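Local coordinates for putative polysaccharide biosynthesis protein with aminopeptidase-like domain (Clostridium acetobutylicum, PDB 3K9T), which binds one zinc ion per subunit and probably acts in the biosynthesis of modified polysaccharides, with no peptidase activity expected despite its aminopeptidase-like domain, at residues 249-263 with 310-322. Numbering follows the deposited sequence.
Sequences LVATCVGDAGIKNYK and SVGSLMRSCYGFD. Unlike the reference sequence in segment 310-322: Ser310 (reference Pro).
Arg316 turns its CG anti to the carbonyl carbon (chi1 -63°) and bends at chi3, swinging its guanidinium alongside the 254-259 loop; Asp256, with CG between its backbone N and carbonyl carbon (chi1 68°), turns its carboxylate toward Ser317. Both grips lie where strand 311-315 leaves the mixed sheet of the aminopeptidase-like domain, wedged between strand 245-250, parallel to it, and antiparallel strand 260-263. On the parallel side Val250 N donates to Gly312 O, and the small Ser313 hydroxyl reaches Val250 O (OG to O 2.8 Å). On the other, Asn261 and Met315 exchange two backbone bonds, as do Lys263 and Ser313. Gly312, having no side chain, lets Tyr262 OH come within 3.9 Å of its CA, and that hydroxyl bonds Asp273.

Beyond the strand, Arg316 NE and NH2 hold Gly258 O side-on, NE at 3.0 Å, while Lys260 CG lies over one guanidinium face. The long aliphatic part of Lys260 thus packs alongside the arginine, and Asp341 bridges both cationic ends in salt bridges, with Ser342 a further polar partner of the Arg316 end. Asp256 OD1 takes Ser317 N on its syn lone pair at 2.9 Å, and OD2 accepts Gly258 N from above the carboxylate plane in an Asx turn. The short carboxylate therefore ties its own loop to the start of the next. Asn261 ND2 meets Arg316 O from above that carbonyl's plane, at 2.7 Å.

Toward the zinc site, Cys253 packs close to the metal ligand Asp196. Compact yet polarisable, its sulfur touches both Tyr319 and Phe321: SG lies 4.1 Å from Tyr319 CB and meets the Phe321 ring at its edge, 3.9 Å from CE2.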
ATOM      1  N   LEU A 249      24.505  -8.249   9.289  1.00 21.98           N
ATOM      2  CA  LEU A 249      23.855  -7.721  10.473  1.00 22.33           C
ATOM      3  C   LEU A 249      24.897  -7.123  11.412  1.00 23.24           C
ATOM      4  O   LEU A 249      25.927  -7.733  11.618  1.00 23.86           O
ATOM      5  CB  LEU A 249      23.091  -8.844  11.213  1.00 24.60           C
ATOM      6  CG  LEU A 249      21.768  -9.372  10.661  1.00 21.46           C
ATOM      7  CD1 LEU A 249      21.328 -10.590  11.442  1.00 16.88           C
ATOM      8  CD2 LEU A 249      20.706  -8.286  10.685  1.00 13.89           C
ATOM      9  N   VAL A 250      24.632  -5.942  11.970  1.00 24.25           N
ATOM     10  CA  VAL A 250      25.474  -5.362  12.997  1.00 24.02           C
ATOM     11  C   VAL A 250      24.802  -5.695  14.366  1.00 26.68           C
ATOM     12  O   VAL A 250      23.638  -5.361  14.622  1.00 25.25           O
ATOM     13  CB  VAL A 250      25.617  -3.844  12.834  1.00 25.56           C
ATOM     14  CG1 VAL A 250      26.360  -3.260  14.025  1.00 26.60           C
ATOM     15  CG2 VAL A 250      26.287  -3.447  11.486  1.00 17.85           C
ATOM     16  N   ALA A 251      25.545  -6.359  15.245  1.00 24.62           N
ATOM     17  CA  ALA A 251      25.015  -6.776  16.524  1.00 21.98           C
ATOM     18  C   ALA A 251      25.477  -5.814  17.612  1.00 25.20           C
ATOM     19  O   ALA A 251      26.669  -5.626  17.843  1.00 23.27           O
ATOM     20  CB  ALA A 251      25.456  -8.195  16.861  1.00 19.46           C
ATOM     21  N   THR A 252      24.511  -5.215  18.293  1.00 26.86           N
ATOM     22  CA  THR A 252      24.790  -4.379  19.430  1.00 28.17           C
ATOM     23  C   THR A 252      23.551  -4.368  20.303  1.00 27.65           C
ATOM     24  O   THR A 252      22.472  -4.728  19.833  1.00 25.35           O
ATOM     25  CB  THR A 252      25.157  -2.959  18.994  1.00 28.48           C
ATOM     26  OG1 THR A 252      25.348  -2.177  20.155  1.00 24.91           O
ATOM     27  CG2 THR A 252      24.076  -2.321  18.126  1.00 24.88           C
ATOM     28  N   CYS A 253      23.719  -3.999  21.568  1.00 26.09           N
ATOM     29  CA  CYS A 253      22.593  -3.843  22.495  1.00 28.38           C
ATOM     30  C   CYS A 253      21.656  -5.035  22.519  1.00 27.73           C
ATOM     31  O   CYS A 253      20.440  -4.861  22.466  1.00 25.42           O
ATOM     32  CB  CYS A 253      21.795  -2.582  22.130  1.00 30.24           C
ATOM     33  SG  CYS A 253      22.766  -1.054  22.274  1.00 25.80           S
ATOM     34  N   VAL A 254      22.232  -6.230  22.612  1.00 25.76           N
ATOM     35  CA  VAL A 254      21.471  -7.446  22.463  1.00 26.86           C
ATOM     36  C   VAL A 254      21.235  -8.176  23.789  1.00 27.20           C
ATOM     37  O   VAL A 254      20.779  -9.334  23.775  1.00 25.99           O
ATOM     38  CB  VAL A 254      22.158  -8.426  21.459  1.00 26.43           C
ATOM     39  CG1 VAL A 254      22.031  -7.913  20.031  1.00 23.44           C
ATOM     40  CG2 VAL A 254      23.604  -8.679  21.861  1.00 24.21           C
ATOM     41  N   GLY A 255      21.466  -7.498  24.918  1.00 24.31           N
ATOM     42  CA  GLY A 255      21.514  -8.179  26.214  1.00 22.76           C
ATOM     43  C   GLY A 255      20.523  -7.843  27.318  1.00 25.53           C
ATOM     44  O   GLY A 255      20.468  -8.562  28.335  1.00 27.21           O
ATOM     45  N   ASP A 256      19.757  -6.766  27.164  1.00 23.66           N
ATOM     46  CA  ASP A 256      18.804  -6.363  28.189  1.00 22.40           C
ATOM     47  C   ASP A 256      17.480  -7.106  28.177  1.00 24.24           C
ATOM     48  O   ASP A 256      17.234  -7.930  27.284  1.00 19.68           O
ATOM     49  CB  ASP A 256      18.544  -4.870  28.098  1.00 23.65           C
ATOM     50  CG  ASP A 256      17.798  -4.471  26.848  1.00 27.48           C
ATOM     51  OD1 ASP A 256      18.436  -4.371  25.753  1.00 25.74           O
ATOM     52  OD2 ASP A 256      16.591  -4.195  26.992  1.00 25.88           O
ATOM     53  N   ALA A 257      16.622  -6.794  29.174  1.00 23.96           N
ATOM     54  CA  ALA A 257      15.340  -7.491  29.343  1.00 23.32           C
ATOM     55  C   ALA A 257      14.248  -7.067  28.365  1.00 24.84           C
ATOM     56  O   ALA A 257      13.173  -7.666  28.341  1.00 28.00           O
ATOM     57  CB  ALA A 257      14.833  -7.366  30.800  1.00 19.21           C
ATOM     58  N   GLY A 258      14.495  -6.054  27.549  1.00 26.14           N
ATOM     59  CA  GLY A 258      13.464  -5.549  26.635  1.00 23.64           C
ATOM     60  C   GLY A 258      13.155  -6.365  25.399  1.00 24.67           C
ATOM     61  O   GLY A 258      13.755  -7.402  25.158  1.00 26.94           O
ATOM     62  N   ILE A 259      12.232  -5.869  24.582  1.00 26.75           N
ATOM     63  CA  ILE A 259      11.833  -6.573  23.378  1.00 27.79           C
ATOM     64  C   ILE A 259      12.928  -6.418  22.278  1.00 28.32           C
ATOM     65  O   ILE A 259      13.780  -5.533  22.365  1.00 25.20           O
ATOM     66  CB  ILE A 259      10.424  -6.100  22.856  1.00 26.82           C
ATOM     67  CG1 ILE A 259      10.443  -4.639  22.428  1.00 29.21           C
ATOM     68  CG2 ILE A 259       9.291  -6.335  23.914  1.00 22.30           C
ATOM     69  CD1 ILE A 259       9.356  -4.278  21.347  1.00 22.69           C
ATOM     70  N   LYS A 260      12.888  -7.290  21.266  1.00 27.56           N
ATOM     71  CA  LYS A 260      13.798  -7.207  20.108  1.00 26.24           C
ATOM     72  C   LYS A 260      13.403  -6.069  19.175  1.00 25.24           C
ATOM     73  O   LYS A 260      12.228  -5.732  19.029  1.00 29.00           O
ATOM     74  CB  LYS A 260      13.825  -8.533  19.330  1.00 28.95           C
ATOM     75  CG  LYS A 260      14.451  -9.740  20.117  1.00 30.59           C
ATOM     76  CD  LYS A 260      14.347 -11.045  19.352  1.00 27.21           C
ATOM     77  CE  LYS A 260      12.945 -11.612  19.392  1.00 21.54           C
ATOM     78  NZ  LYS A 260      12.555 -12.001  20.757  1.00 19.81           N
ATOM     79  N   ASN A 261      14.418  -5.449  18.596  1.00 23.92           N
ATOM     80  CA  ASN A 261      14.278  -4.386  17.640  1.00 22.24           C
ATOM     81  C   ASN A 261      15.122  -4.674  16.408  1.00 22.89           C
ATOM     82  O   ASN A 261      16.308  -4.930  16.517  1.00 24.71           O
ATOM     83  CB  ASN A 261      14.779  -3.079  18.245  1.00 23.71           C
ATOM     84  CG  ASN A 261      13.779  -2.433  19.185  1.00 25.13           C
ATOM     85  OD1 ASN A 261      12.926  -1.696  18.741  1.00 33.59           O
ATOM     86  ND2 ASN A 261      13.907  -2.685  20.487  1.00 34.54           N
ATOM     87  N   TYR A 262      14.514  -4.597  15.231  1.00 25.19           N
ATOM     88  CA  TYR A 262      15.244  -4.745  13.969  1.00 24.15           C
ATOM     89  C   TYR A 262      15.281  -3.469  13.162  1.00 22.55           C
ATOM     90  O   TYR A 262      14.243  -2.928  12.798  1.00 23.35           O
ATOM     91  CB  TYR A 262      14.627  -5.825  13.087  1.00 24.51           C
ATOM     92  CG  TYR A 262      15.377  -5.975  11.781  1.00 19.62           C
ATOM     93  CD1 TYR A 262      16.718  -6.357  11.763  1.00 23.86           C
ATOM     94  CD2 TYR A 262      14.754  -5.749  10.572  1.00 17.58           C
ATOM     95  CE1 TYR A 262      17.425  -6.516  10.560  1.00 19.98           C
ATOM     96  CE2 TYR A 262      15.452  -5.904   9.352  1.00 25.59           C
ATOM     97  CZ  TYR A 262      16.780  -6.287   9.354  1.00 20.22           C
ATOM     98  OH  TYR A 262      17.449  -6.424   8.147  1.00 28.65           O
ATOM     99  N   LYS A 263      16.486  -2.997  12.873  1.00 23.65           N
ATOM    100  CA  LYS A 263      16.681  -1.877  11.952  1.00 22.24           C
ATOM    101  C   LYS A 263      16.943  -2.470  10.573  1.00 23.34           C
ATOM    102  O   LYS A 263      17.857  -3.271  10.375  1.00 22.83           O
ATOM    103  CB  LYS A 263      17.842  -0.984  12.393  1.00 20.36           C
ATOM    104  CG  LYS A 263      18.212   0.146  11.441  1.00 22.56           C
ATOM    105  CD  LYS A 263      19.326   1.004  12.058  1.00 20.57           C
ATOM    106  CE  LYS A 263      19.827   2.107  11.123  1.00 22.25           C
ATOM    107  NZ  LYS A 263      20.781   3.023  11.821  1.00 22.18           N
ATOM    108  N   SER A 310      23.690  -4.891   1.908  1.00 23.49           N
ATOM    109  CA  SER A 310      22.458  -5.040   2.656  1.00 27.97           C
ATOM    110  C   SER A 310      22.776  -5.455   4.067  1.00 23.46           C
ATOM    111  O   SER A 310      22.873  -6.638   4.365  1.00 26.12           O
ATOM    112  CB  SER A 310      21.521  -6.079   2.014  1.00 28.68           C
ATOM    113  OG  SER A 310      21.538  -5.884   0.636  1.00 39.04           O
ATOM    114  N   VAL A 311      22.925  -4.477   4.930  1.00 21.60           N
ATOM    115  CA  VAL A 311      23.237  -4.739   6.323  1.00 22.93           C
ATOM    116  C   VAL A 311      22.172  -4.081   7.231  1.00 22.13           C
ATOM    117  O   VAL A 311      21.925  -2.867   7.171  1.00 17.69           O
ATOM    118  CB  VAL A 311      24.673  -4.237   6.666  1.00 22.39           C
ATOM    119  CG1 VAL A 311      24.978  -4.416   8.162  1.00 18.78           C
ATOM    120  CG2 VAL A 311      25.659  -4.928   5.797  1.00 13.21           C
ATOM    121  N   GLY A 312      21.523  -4.905   8.040  1.00 23.53           N
ATOM    122  CA  GLY A 312      20.630  -4.395   9.088  1.00 25.12           C
ATOM    123  C   GLY A 312      21.252  -4.566  10.462  1.00 23.98           C
ATOM    124  O   GLY A 312      22.441  -4.801  10.572  1.00 23.43           O
ATOM    125  N   SER A 313      20.429  -4.450  11.510  1.00 26.26           N
ATOM    126  CA  SER A 313      20.897  -4.481  12.884  1.00 23.64           C
ATOM    127  C   SER A 313      19.799  -5.053  13.744  1.00 24.92           C
ATOM    128  O   SER A 313      18.693  -4.518  13.800  1.00 25.06           O
ATOM    129  CB  SER A 313      21.299  -3.085  13.336  1.00 25.41           C
ATOM    130  OG  SER A 313      21.930  -3.082  14.612  1.00 17.33           O
ATOM    131  N   LEU A 314      20.090  -6.190  14.365  1.00 25.55           N
ATOM    132  CA  LEU A 314      19.127  -6.892  15.204  1.00 25.23           C
ATOM    133  C   LEU A 314      19.592  -6.732  16.653  1.00 25.89           C
ATOM    134  O   LEU A 314      20.669  -7.218  17.049  1.00 26.42           O
ATOM    135  CB  LEU A 314      18.985  -8.353  14.772  1.00 22.39           C
ATOM    136  CG  LEU A 314      18.068  -9.193  15.658  1.00 21.52           C
ATOM    137  CD1 LEU A 314      16.665  -8.598  15.731  1.00 18.22           C
ATOM    138  CD2 LEU A 314      18.026 -10.612  15.162  1.00 24.60           C
HETATM  139  N   MSE A 315      18.758  -6.035  17.420  1.00 24.72           N
HETATM  140  CA  MSE A 315      19.085  -5.563  18.737  1.00 25.08           C
HETATM  141  C   MSE A 315      18.008  -5.960  19.708  1.00 23.80           C
HETATM  142  O   MSE A 315      17.033  -6.568  19.317  1.00 23.91           O
HETATM  143  CB  MSE A 315      19.117  -4.034  18.686  1.00 27.16           C
HETATM  144  CG  MSE A 315      20.211  -3.475  17.798  1.00 30.52           C
HETATM  145 SE   MSE A 315      20.225  -1.569  17.643  0.75 18.34          SE
HETATM  146  CE  MSE A 315      18.739  -1.591  16.443  1.00 29.90           C
ATOM    147  N   ARG A 316      18.210  -5.638  20.978  1.00 23.63           N
ATOM    148  CA  ARG A 316      17.113  -5.639  21.942  1.00 24.96           C
ATOM    149  C   ARG A 316      16.780  -4.156  22.130  1.00 24.48           C
ATOM    150  O   ARG A 316      16.355  -3.536  21.168  1.00 24.24           O
ATOM    151  CB  ARG A 316      17.439  -6.392  23.246  1.00 24.95           C
ATOM    152  CG  ARG A 316      17.708  -7.874  23.045  1.00 27.44           C
ATOM    153  CD  ARG A 316      17.559  -8.706  24.319  1.00 21.05           C
ATOM    154  NE  ARG A 316      16.165  -9.062  24.456  1.00 24.70           N
ATOM    155  CZ  ARG A 316      15.564 -10.066  23.838  1.00 27.59           C
ATOM    156  NH1 ARG A 316      16.244 -10.912  23.070  1.00 29.07           N
ATOM    157  NH2 ARG A 316      14.255 -10.225  23.995  1.00 33.99           N
ATOM    158  N   SER A 317      16.985  -3.576  23.315  1.00 25.23           N
ATOM    159  CA  SER A 317      16.715  -2.160  23.503  1.00 27.20           C
ATOM    160  C   SER A 317      17.834  -1.424  22.795  1.00 31.74           C
ATOM    161  O   SER A 317      19.000  -1.435  23.180  1.00 32.67           O
ATOM    162  CB  SER A 317      16.592  -1.745  24.978  1.00 26.20           C
ATOM    163  OG  SER A 317      15.568  -2.510  25.629  1.00 18.95           O
ATOM    164  N   CYS A 318      17.444  -0.800  21.709  1.00 35.20           N
ATOM    165  CA  CYS A 318      18.336  -0.053  20.884  1.00 36.51           C
ATOM    166  C   CYS A 318      19.067   1.097  21.633  1.00 33.75           C
ATOM    167  O   CYS A 318      18.541   1.658  22.583  1.00 30.03           O
ATOM    168  CB  CYS A 318      17.495   0.463  19.700  1.00 37.59           C
ATOM    169  SG  CYS A 318      18.437   1.489  18.615  1.00 59.12           S
ATOM    170  N   TYR A 319      20.303   1.399  21.211  1.00 35.65           N
ATOM    171  CA  TYR A 319      21.084   2.546  21.720  1.00 35.63           C
ATOM    172  C   TYR A 319      20.183   3.799  21.795  1.00 35.38           C
ATOM    173  O   TYR A 319      19.412   4.079  20.883  1.00 32.32           O
ATOM    174  CB  TYR A 319      22.363   2.805  20.883  1.00 35.28           C
ATOM    175  CG  TYR A 319      22.201   2.577  19.406  1.00 37.65           C
ATOM    176  CD1 TYR A 319      21.485   3.465  18.613  1.00 34.71           C
ATOM    177  CD2 TYR A 319      22.752   1.457  18.790  1.00 39.38           C
ATOM    178  CE1 TYR A 319      21.314   3.232  17.240  1.00 37.51           C
ATOM    179  CE2 TYR A 319      22.606   1.234  17.410  1.00 28.60           C
ATOM    180  CZ  TYR A 319      21.887   2.106  16.651  1.00 36.17           C
ATOM    181  OH  TYR A 319      21.725   1.858  15.292  1.00 42.84           O
ATOM    182  N   GLY A 320      20.293   4.539  22.898  1.00 33.25           N
ATOM    183  CA  GLY A 320      19.347   5.590  23.219  1.00 31.01           C
ATOM    184  C   GLY A 320      18.546   5.183  24.444  1.00 31.64           C
ATOM    185  O   GLY A 320      17.915   6.009  25.069  1.00 31.45           O
ATOM    186  N   PHE A 321      18.570   3.898  24.788  1.00 32.99           N
ATOM    187  CA  PHE A 321      17.913   3.402  25.994  1.00 31.47           C
ATOM    188  C   PHE A 321      18.343   4.145  27.274  1.00 31.42           C
ATOM    189  O   PHE A 321      19.440   4.725  27.379  1.00 28.76           O
ATOM    190  CB  PHE A 321      18.154   1.892  26.132  1.00 34.34           C
ATOM    191  CG  PHE A 321      19.606   1.497  26.377  1.00 36.70           C
ATOM    192  CD1 PHE A 321      20.127   1.464  27.672  1.00 28.80           C
ATOM    193  CD2 PHE A 321      20.420   1.102  25.326  1.00 37.16           C
ATOM    194  CE1 PHE A 321      21.431   1.102  27.892  1.00 25.05           C
ATOM    195  CE2 PHE A 321      21.725   0.730  25.546  1.00 31.47           C
ATOM    196  CZ  PHE A 321      22.230   0.723  26.834  1.00 32.07           C
ATOM    197  N   ASP A 322      17.452   4.144  28.252  1.00 32.89           N
ATOM    198  CA  ASP A 322      17.711   4.847  29.499  1.00 32.48           C
ATOM    199  C   ASP A 322      18.899   4.248  30.219  1.00 31.54           C
ATOM    200  O   ASP A 322      18.889   3.079  30.580  1.00 31.16           O
ATOM    201  CB  ASP A 322      16.516   4.795  30.420  1.00 33.21           C
ATOM    202  CG  ASP A 322      16.700   5.657  31.660  1.00 38.34           C
ATOM    203  OD1 ASP A 322      17.289   6.758  31.555  1.00 39.13           O
ATOM    204  OD2 ASP A 322      16.236   5.224  32.731  1.00 42.24           O
TER
HETATM  205  O   HOH W   1      13.671  -3.059  23.648  1.00 25.05           O